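Mll7089 protein (Mesorhizobium loti, PDB 2OZ8) is of unknown function but is probably a magnesium-dependent hydro-lyase of the mandelate racemase group in the enolase superfamily. Local coordinates at residues 38-43 against 115-120; 109-114 against 120-125; 6-11 against 66-71. One frame throughout, in Å; residues are numbered along the deposited sequence. Where two conformers were deposited one is given.

How the contacts relate
All three contacts lie on the same side of the chain's centre, and contacts 1 and 3 belong to the N-terminal part that in this superfamily caps the barrel. Contacts 1 and 2 share helix 103-118 and residue L120, with centres about 9 Å apart, and L38 packs on A109 and L110 between them. Contact 3 sits about 17 Å from contact 1, centre to centre, and the two reach one antiparallel sheet, in which strands 5-17 and 27-40 are neighbours. Contacts 2 and 3 do not touch. Along the chain, contact 1 interlocks with each of the others, whereas contact 3 closes before contact 2 opens; the shared helix and sheet join strands and helices distant in sequence.

Contact 1 of 3, residues 38-43 against 115-120; sequences LVSESG and AKEAGL
S42 and E117 bring the two backbones to their nearest approach, 8.2 Å between CA atoms, where a type I turn from S40 to G43 faces the last turn of helix 103-118. That gap is bridged by a single carboxylate. E117 reaches over with its chain extended beyond CG, and its OE1 arrives between two serine hydroxyls. S42 OG donates to E117 OE1 at 2.7 Å, and OE1 receives it on its anti lone pair, the one turned away from OE2. S40 OG also donates to OE1 of E117; the modelled 2.3 Å is very short, and the exact length is doubtful at this resolution. Both serines hold OG between the backbone N and the carbonyl carbon (chi1 88° in S40, 63° in S42), which sets the two hydroxyls on the side of the turn facing the helix. If both bonds hold as modelled, two hydroxyls grip one carboxylate oxygen, which would probably help to stabilise its negative charge. S40 OG has a second task, accepting from S42 N at 3.2 Å. G43 N closes the turn on S40 O at 3.2 Å, and at its positive phi a side chain would be jammed against the preceding carbonyl. One residue before E117, K116 NZ bonds to V45 O, a second tie from the helix to the same hairpin. At the helix end, G119 forms a Schellman motif. On the other side of the contact, the S40 hydroxyl and S42 amide make an ST turn inside the beta-hairpin connection between strands 27-40 and 45-52, pinned to a helix C-terminus.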
loop_
_atom_site.group_PDB
_atom_site.type_symbol
_atom_site.label_atom_id
_atom_site.label_comp_id
_atom_site.label_asym_id
_atom_site.label_seq_id
_atom_site.Cartn_x
_atom_site.Cartn_y
_atom_site.Cartn_z
ATOM N N LEU A 38 -8.964 -48.042 -4.980
ATOM C CA LEU A 38 -8.654 -47.887 -6.394
ATOM C C LEU A 38 -7.716 -49.023 -6.780
ATOM O O LEU A 38 -6.638 -49.147 -6.224
ATOM C CB LEU A 38 -8.048 -46.513 -6.680
ATOM C CG LEU A 38 -8.860 -45.256 -6.339
ATOM C CD1 LEU A 38 -8.029 -43.946 -6.534
ATOM C CD2 LEU A 38 -10.199 -45.239 -7.101
ATOM N N VAL A 39 -8.170 -49.859 -7.712
ATOM C CA VAL A 39 -7.467 -51.087 -8.120
ATOM C C VAL A 39 -6.821 -50.873 -9.456
ATOM O O VAL A 39 -7.481 -50.419 -10.386
ATOM C CB VAL A 39 -8.444 -52.304 -8.232
ATOM C CG1 VAL A 39 -7.674 -53.598 -8.298
ATOM C CG2 VAL A 39 -9.432 -52.363 -7.011
ATOM N N SER A 40 -5.521 -51.162 -9.556
ATOM C CA SER A 40 -4.872 -51.148 -10.873
ATOM C C SER A 40 -4.837 -52.538 -11.487
ATOM O O SER A 40 -5.237 -53.509 -10.859
ATOM C CB SER A 40 -3.475 -50.513 -10.831
ATOM O OG SER A 40 -2.472 -51.464 -10.530
ATOM N N GLU A 41 -4.347 -52.651 -12.709
ATOM C CA GLU A 41 -4.225 -53.993 -13.307
ATOM C C GLU A 41 -2.984 -54.844 -12.874
ATOM O O GLU A 41 -2.898 -56.031 -13.162
ATOM C CB GLU A 41 -4.507 -53.978 -14.831
ATOM C CG GLU A 41 -3.849 -52.864 -15.598
ATOM C CD GLU A 41 -4.610 -52.484 -16.883
ATOM O OE1 GLU A 41 -5.863 -52.605 -16.893
ATOM O OE2 GLU A 41 -3.949 -52.044 -17.856
ATOM N N SER A 42 -2.058 -54.256 -12.128
ATOM C CA SER A 42 -1.054 -55.055 -11.427
ATOM C C SER A 42 -1.642 -55.721 -10.202
ATOM O O SER A 42 -0.980 -56.505 -9.549
ATOM C CB SER A 42 0.109 -54.182 -10.977
ATOM O OG SER A 42 -0.338 -53.222 -10.042
ATOM N N GLY A 43 -2.881 -55.387 -9.870
ATOM C CA GLY A 43 -3.563 -55.983 -8.697
ATOM C C GLY A 43 -3.445 -55.172 -7.415
ATOM O O GLY A 43 -4.162 -55.450 -6.448
ATOM N N ALA A 115 2.839 -45.266 -4.555
ATOM C CA ALA A 115 3.868 -45.807 -3.681
ATOM C C ALA A 115 3.979 -47.358 -3.722
ATOM O O ALA A 115 5.088 -47.905 -3.852
ATOM C CB ALA A 115 3.618 -45.316 -2.240
ATOM N N LYS A 116 2.864 -48.072 -3.573
ATOM C CA LYS A 116 2.922 -49.520 -3.662
ATOM C C LYS A 116 3.563 -49.939 -5.003
ATOM O O LYS A 116 4.490 -50.744 -5.043
ATOM C CB LYS A 116 1.537 -50.146 -3.525
ATOM C CG LYS A 116 0.957 -50.006 -2.183
ATOM C CD LYS A 116 -0.383 -50.698 -2.064
ATOM C CE LYS A 116 -0.873 -50.506 -0.662
ATOM N NZ LYS A 116 -2.253 -50.951 -0.661
ATOM N N GLU A 117 3.082 -49.350 -6.090
ATOM C CA GLU A 117 3.605 -49.676 -7.394
ATOM C C GLU A 117 5.063 -49.263 -7.624
ATOM O O GLU A 117 5.771 -49.888 -8.391
ATOM C CB GLU A 117 2.635 -49.178 -8.465
ATOM C CG GLU A 117 1.493 -50.180 -8.619
ATOM C CD GLU A 117 0.388 -49.696 -9.486
ATOM O OE1 GLU A 117 -0.395 -50.560 -9.948
ATOM O OE2 GLU A 117 0.283 -48.463 -9.706
ATOM N N ALA A 118 5.537 -48.236 -6.936
ATOM C CA ALA A 118 6.969 -47.918 -6.995
ATOM C C ALA A 118 7.717 -48.799 -6.022
ATOM O O ALA A 118 8.935 -48.763 -5.981
ATOM C CB ALA A 118 7.245 -46.397 -6.704
ATOM N N GLY A 119 6.986 -49.575 -5.224
ATOM C CA GLY A 119 7.635 -50.473 -4.249
ATOM C C GLY A 119 8.238 -49.691 -3.102
ATOM O O GLY A 119 9.406 -49.907 -2.737
ATOM N N LEU A 120 7.462 -48.747 -2.562
ATOM C CA LEU A 120 7.961 -47.861 -1.525
ATOM C C LEU A 120 6.870 -47.517 -0.523
ATOM O O LEU A 120 5.670 -47.473 -0.888
ATOM C CB LEU A 120 8.523 -46.545 -2.110
ATOM C CG LEU A 120 9.774 -46.538 -3.018
ATOM C CD1 LEU A 120 9.969 -45.160 -3.726
ATOM C CD2 LEU A 120 11.020 -46.922 -2.239
#

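Contact 2 of 3, residues 109-114 against 120-125; sequences ALWDLA and LPLHVL
L122 and L125 both swing CG opposite the backbone N (chi1 -177° and 179°), which sends their methyls toward helix 103-118, while W111 keeps CG beside its own N (chi1 -73°) and leans its indole out to meet them. L122 uses CD1, which lies 3.6 Å from W111 CB and equally near the carbonyl O of the same tryptophan, so this methyl presses on the root of the side chain and the backbone behind it. The same CD1 comes obliquely to the six-membered ring, 3.9 Å from W111 CE3. L125 comes from another direction. Its CD2 lies in the plane of the indole, at the edge, 3.8 Å from W111 CE3 and 4.0 Å from W111 CZ3. Both leucines cross the tryptophan at about a right angle. CD2 of L125 also reaches the next turn of the helix, 4.4 Å from A114 CB, and so fills the angle between ring and backbone. The arrangement is one of two consecutive helices joined by a short turn: helix 103-118 ends, the turn follows, and P121 stands at the N-cap of the short helix 122-125, its carbonyl O accepting from L125 N at 3.3 Å. The chain leads on toward the first strand of the barrel, 132-138, so the contact sits where the capping region passes into the barrel. The indole itself is held from outside the two segments: NE1 of W111 bonds to T277 OG1 on barrel helix 276-289, and H85 of the second subunit meets the ring edge-to-face. I81 of that second subunit packs on L125, which places this apolar cluster at a subunit interface.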
loop_
_atom_site.group_PDB
_atom_site.type_symbol
_atom_site.label_atom_id
_atom_site.label_comp_id
_atom_site.label_asym_id
_atom_site.label_seq_id
_atom_site.Cartn_x
_atom_site.Cartn_y
_atom_site.Cartn_z
ATOM N N ALA A 109 -5.759 -42.280 -1.858
ATOM C CA ALA A 109 -5.773 -43.558 -2.581
ATOM C C ALA A 109 -4.801 -43.576 -3.766
ATOM O O ALA A 109 -4.038 -44.530 -3.913
ATOM C CB ALA A 109 -7.150 -43.887 -3.038
ATOM N N LEU A 110 -4.795 -42.519 -4.578
ATOM C CA LEU A 110 -3.806 -42.399 -5.689
ATOM C C LEU A 110 -2.344 -42.493 -5.249
ATOM O O LEU A 110 -1.579 -43.271 -5.837
ATOM C CB LEU A 110 -4.022 -41.122 -6.518
ATOM C CG LEU A 110 -5.255 -41.072 -7.402
ATOM C CD1 LEU A 110 -5.299 -39.764 -8.128
ATOM C CD2 LEU A 110 -5.254 -42.317 -8.377
ATOM N N TRP A 111 -1.954 -41.731 -4.227
ATOM C CA TRP A 111 -0.575 -41.848 -3.685
ATOM C C TRP A 111 -0.222 -43.163 -2.975
ATOM O O TRP A 111 0.905 -43.599 -2.976
ATOM C CB TRP A 111 -0.250 -40.696 -2.732
ATOM C CG TRP A 111 -0.036 -39.386 -3.385
ATOM C CD1 TRP A 111 -0.979 -38.405 -3.604
ATOM C CD2 TRP A 111 1.188 -38.898 -3.933
ATOM N NE1 TRP A 111 -0.399 -37.331 -4.220
ATOM C CE2 TRP A 111 0.932 -37.606 -4.436
ATOM C CE3 TRP A 111 2.487 -39.425 -4.050
ATOM C CZ2 TRP A 111 1.941 -36.822 -5.031
ATOM C CZ3 TRP A 111 3.486 -38.635 -4.656
ATOM C CH2 TRP A 111 3.198 -37.360 -5.127
ATOM N N ASP A 112 -1.185 -43.762 -2.322
ATOM C CA ASP A 112 -1.002 -45.080 -1.738
ATOM C C ASP A 112 -0.658 -46.111 -2.862
ATOM O O ASP A 112 0.324 -46.857 -2.800
ATOM C CB ASP A 112 -2.311 -45.466 -1.044
ATOM C CG ASP A 112 -2.211 -46.776 -0.305
ATOM O OD1 ASP A 112 -1.119 -47.045 0.226
ATOM O OD2 ASP A 112 -3.213 -47.522 -0.268
ATOM N N LEU A 113 -1.509 -46.133 -3.881
ATOM C CA LEU A 113 -1.298 -46.921 -5.062
ATOM C C LEU A 113 0.031 -46.628 -5.766
ATOM O O LEU A 113 0.740 -47.564 -6.107
ATOM C CB LEU A 113 -2.493 -46.753 -6.006
ATOM C CG LEU A 113 -2.490 -47.512 -7.328
ATOM C CD1 LEU A 113 -2.166 -49.000 -7.132
ATOM C CD2 LEU A 113 -3.856 -47.316 -7.880
ATOM N N ALA A 114 0.373 -45.358 -5.971
ATOM C CA ALA A 114 1.645 -44.971 -6.608
ATOM C C ALA A 114 2.862 -45.436 -5.857
ATOM O O ALA A 114 3.829 -45.899 -6.447
ATOM C CB ALA A 114 1.720 -43.469 -6.812
ATOM N N LEU A 120 7.462 -48.747 -2.562
ATOM C CA LEU A 120 7.961 -47.861 -1.525
ATOM C C LEU A 120 6.870 -47.517 -0.523
ATOM O O LEU A 120 5.670 -47.473 -0.888
ATOM C CB LEU A 120 8.523 -46.545 -2.110
ATOM C CG LEU A 120 9.774 -46.538 -3.018
ATOM C CD1 LEU A 120 9.969 -45.160 -3.726
ATOM C CD2 LEU A 120 11.020 -46.922 -2.239
ATOM N N PRO A 121 7.296 -47.236 0.731
ATOM C CA PRO A 121 6.470 -46.531 1.724
ATOM C C PRO A 121 6.193 -45.115 1.230
ATOM O O PRO A 121 7.089 -44.478 0.664
ATOM C CB PRO A 121 7.361 -46.471 2.967
ATOM C CG PRO A 121 8.575 -47.423 2.696
ATOM C CD PRO A 121 8.669 -47.521 1.219
ATOM N N LEU A 122 4.974 -44.626 1.434
ATOM C CA LEU A 122 4.609 -43.272 0.948
ATOM C C LEU A 122 5.586 -42.122 1.301
ATOM O O LEU A 122 6.012 -41.375 0.412
ATOM C CB LEU A 122 3.157 -42.929 1.289
ATOM C CG LEU A 122 2.658 -41.575 0.778
ATOM C CD1 LEU A 122 2.719 -41.460 -0.778
ATOM C CD2 LEU A 122 1.279 -41.355 1.278
ATOM N N HIS A 123 5.978 -42.008 2.562
ATOM C CA HIS A 123 6.917 -40.973 2.983
ATOM C C HIS A 123 8.267 -40.952 2.245
ATOM O O HIS A 123 8.800 -39.866 1.938
ATOM C CB HIS A 123 7.111 -40.983 4.508
ATOM C CG HIS A 123 7.884 -42.147 5.032
ATOM N ND1 HIS A 123 9.227 -42.063 5.369
ATOM C CD2 HIS A 123 7.502 -43.419 5.314
ATOM C CE1 HIS A 123 9.632 -43.231 5.841
ATOM N NE2 HIS A 123 8.608 -44.071 5.811
ATOM N N VAL A 124 8.824 -42.130 1.977
ATOM C CA VAL A 124 10.082 -42.216 1.213
ATOM C C VAL A 124 9.850 -41.670 -0.214
ATOM O O VAL A 124 10.613 -40.842 -0.700
ATOM C CB VAL A 124 10.661 -43.675 1.179
ATOM C CG1 VAL A 124 11.922 -43.737 0.310
ATOM C CG2 VAL A 124 10.921 -44.217 2.635
ATOM N N LEU A 125 8.771 -42.110 -0.847
ATOM C CA LEU A 125 8.352 -41.539 -2.133
ATOM C C LEU A 125 8.164 -40.001 -2.011
ATOM O O LEU A 125 8.471 -39.255 -2.963
ATOM C CB LEU A 125 7.060 -42.199 -2.633
ATOM C CG LEU A 125 6.483 -41.705 -3.962
ATOM C CD1 LEU A 125 7.386 -42.033 -5.231
ATOM C CD2 LEU A 125 5.042 -42.272 -4.135
#

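Contact 3 of 3, residues 6-11 against 66-71; sequences SHFRIT and VFEHEV
F8 and F67 form the aromatic part of the contact, a T-shaped pair in which the edge of F67 is turned to the face of F8. The centroids lie 4.8 Å apart and the planes meet at 59°, so the T is tilted. F67 CD2 stands over the centre of the F8 ring, 3.7 Å from F8 CG, and CE2 of F67 follows toward the root of that ring. F8 gets its face there with CG between the backbone N and the carbonyl carbon (chi1 81°). The pair fastens helix 60-70 against strand 5-17 of the antiparallel sheet in the N-terminal capping domain, with W72 adding another edge-to-face partner to F8. Were F8 cut back to an alanine, the edge of F67 would probably lose its aromatic face and a gap would open between helix and sheet. Beside the aromatic pair, E68 also meets the F8 ring. The aliphatic part of E68 touches it, CB lying 4.0 Å from F8 CE2. Its carboxylate, turned 78° from the ring plane, sets OE2 obliquely at 3.8 Å from CE2 of F8.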
loop_
_atom_site.group_PDB
_atom_site.type_symbol
_atom_site.label_atom_id
_atom_site.label_comp_id
_atom_site.label_asym_id
_atom_site.label_seq_id
_atom_site.Cartn_x
_atom_site.Cartn_y
_atom_site.Cartn_z
ATOM N N SER A 6 -8.084 -49.949 -13.111
ATOM C CA SER A 6 -9.170 -50.678 -13.768
ATOM C C SER A 6 -10.541 -50.605 -13.100
ATOM O O SER A 6 -11.536 -50.444 -13.788
ATOM C CB SER A 6 -8.800 -52.127 -14.020
ATOM O OG SER A 6 -7.879 -52.580 -13.056
ATOM N N HIS A 7 -10.589 -50.750 -11.777
ATOM C CA HIS A 7 -11.842 -50.734 -11.027
ATOM C C HIS A 7 -11.728 -49.826 -9.783
ATOM O O HIS A 7 -10.617 -49.497 -9.347
ATOM C CB HIS A 7 -12.231 -52.147 -10.537
ATOM C CG HIS A 7 -11.951 -53.258 -11.505
ATOM N ND1 HIS A 7 -12.911 -53.768 -12.352
ATOM C CD2 HIS A 7 -10.831 -53.988 -11.725
ATOM C CE1 HIS A 7 -12.396 -54.754 -13.065
ATOM N NE2 HIS A 7 -11.134 -54.911 -12.699
ATOM N N PHE A 8 -12.882 -49.456 -9.214
ATOM C CA PHE A 8 -12.964 -48.837 -7.915
ATOM C C PHE A 8 -13.979 -49.551 -7.007
ATOM O O PHE A 8 -14.912 -50.171 -7.489
ATOM C CB PHE A 8 -13.280 -47.341 -8.048
ATOM C CG PHE A 8 -14.715 -47.040 -8.274
ATOM C CD1 PHE A 8 -15.602 -47.010 -7.209
ATOM C CD2 PHE A 8 -15.183 -46.776 -9.552
ATOM C CE1 PHE A 8 -16.983 -46.729 -7.409
ATOM C CE2 PHE A 8 -16.555 -46.499 -9.787
ATOM C CZ PHE A 8 -17.461 -46.483 -8.701
ATOM N N ARG A 9 -13.837 -49.421 -5.690
ATOM C CA ARG A 9 -14.726 -50.114 -4.756
ATOM C C ARG A 9 -15.093 -49.156 -3.616
ATOM O O ARG A 9 -14.209 -48.510 -3.060
ATOM C CB ARG A 9 -13.989 -51.341 -4.229
ATOM C CG ARG A 9 -14.811 -52.530 -3.671
ATOM C CD ARG A 9 -13.820 -53.636 -3.096
ATOM N NE ARG A 9 -13.004 -54.307 -4.139
ATOM C CZ ARG A 9 -11.665 -54.456 -4.157
ATOM N NH1 ARG A 9 -10.882 -53.991 -3.181
ATOM N NH2 ARG A 9 -11.102 -55.101 -5.185
ATOM N N ILE A 10 -16.380 -49.037 -3.278
ATOM C CA ILE A 10 -16.797 -48.188 -2.164
ATOM C C ILE A 10 -17.425 -48.987 -1.021
ATOM O O ILE A 10 -18.437 -49.683 -1.199
ATOM C CB ILE A 10 -17.774 -47.080 -2.593
ATOM C CG1 ILE A 10 -17.252 -46.285 -3.819
ATOM C CG2 ILE A 10 -18.122 -46.142 -1.377
ATOM C CD1 ILE A 10 -16.217 -45.231 -3.523
ATOM N N THR A 11 -16.858 -48.881 0.171
ATOM C CA THR A 11 -17.475 -49.530 1.308
ATOM C C THR A 11 -17.938 -48.507 2.320
ATOM O O THR A 11 -17.111 -47.798 2.904
ATOM C CB THR A 11 -16.534 -50.544 1.975
ATOM O OG1 THR A 11 -15.957 -51.378 0.971
ATOM C CG2 THR A 11 -17.302 -51.404 2.902
ATOM N N VAL A 66 -22.283 -41.634 -8.045
ATOM C CA VAL A 66 -21.741 -40.295 -8.154
ATOM C C VAL A 66 -20.248 -40.387 -8.484
ATOM O O VAL A 66 -19.775 -39.758 -9.420
ATOM C CB VAL A 66 -22.028 -39.507 -6.871
ATOM C CG1 VAL A 66 -21.352 -38.167 -6.886
ATOM C CG2 VAL A 66 -23.554 -39.345 -6.704
ATOM N N PHE A 67 -19.505 -41.203 -7.748
ATOM C CA PHE A 67 -18.088 -41.397 -8.084
ATOM C C PHE A 67 -17.876 -41.835 -9.536
ATOM O O PHE A 67 -17.052 -41.226 -10.221
ATOM C CB PHE A 67 -17.412 -42.369 -7.119
ATOM C CG PHE A 67 -15.916 -42.386 -7.218
ATOM C CD1 PHE A 67 -15.140 -41.468 -6.504
ATOM C CD2 PHE A 67 -15.258 -43.344 -7.994
ATOM C CE1 PHE A 67 -13.703 -41.513 -6.553
ATOM C CE2 PHE A 67 -13.810 -43.357 -8.063
ATOM C CZ PHE A 67 -13.058 -42.447 -7.332
ATOM N N GLU A 68 -18.621 -42.856 -9.995
ATOM C CA GLU A 68 -18.563 -43.325 -11.396
ATOM C C GLU A 68 -18.807 -42.196 -12.406
ATOM O O GLU A 68 -18.104 -42.081 -13.386
ATOM C CB GLU A 68 -19.517 -44.512 -11.667
ATOM C CG GLU A 68 -19.101 -45.371 -12.892
ATOM C CD GLU A 68 -19.648 -46.830 -12.888
ATOM O OE1 GLU A 68 -20.187 -47.257 -13.960
ATOM O OE2 GLU A 68 -19.530 -47.561 -11.840
ATOM N N HIS A 69 -19.794 -41.351 -12.134
ATOM C CA HIS A 69 -20.144 -40.277 -13.038
ATOM C C HIS A 69 -19.191 -39.093 -12.959
ATOM O O HIS A 69 -18.883 -38.477 -13.977
ATOM C CB HIS A 69 -21.588 -39.805 -12.797
ATOM C CG HIS A 69 -22.103 -38.877 -13.869
ATOM N ND1 HIS A 69 -22.117 -37.502 -13.725
ATOM C CD2 HIS A 69 -22.588 -39.131 -15.112
ATOM C CE1 HIS A 69 -22.612 -36.951 -14.822
ATOM N NE2 HIS A 69 -22.907 -37.918 -15.677
ATOM N N GLU A 70 -18.718 -38.761 -11.769
ATOM C CA GLU A 70 -18.020 -37.488 -11.592
ATOM C C GLU A 70 -16.507 -37.562 -11.624
ATOM O O GLU A 70 -15.855 -36.700 -12.236
ATOM C CB GLU A 70 -18.509 -36.811 -10.322
ATOM C CG GLU A 70 -19.996 -36.512 -10.436
ATOM C CD GLU A 70 -20.611 -35.884 -9.229
ATOM O OE1 GLU A 70 -19.867 -35.454 -8.299
ATOM O OE2 GLU A 70 -21.865 -35.833 -9.215
ATOM N N VAL A 71 -15.948 -38.591 -10.980
ATOM C CA VAL A 71 -14.517 -38.721 -10.897
ATOM C C VAL A 71 -13.919 -39.859 -11.696
ATOM O O VAL A 71 -12.859 -39.696 -12.298
ATOM C CB VAL A 71 -13.948 -38.548 -9.410
ATOM C CG1 VAL A 71 -15.016 -38.670 -8.348
ATOM C CG2 VAL A 71 -12.739 -39.363 -9.132
#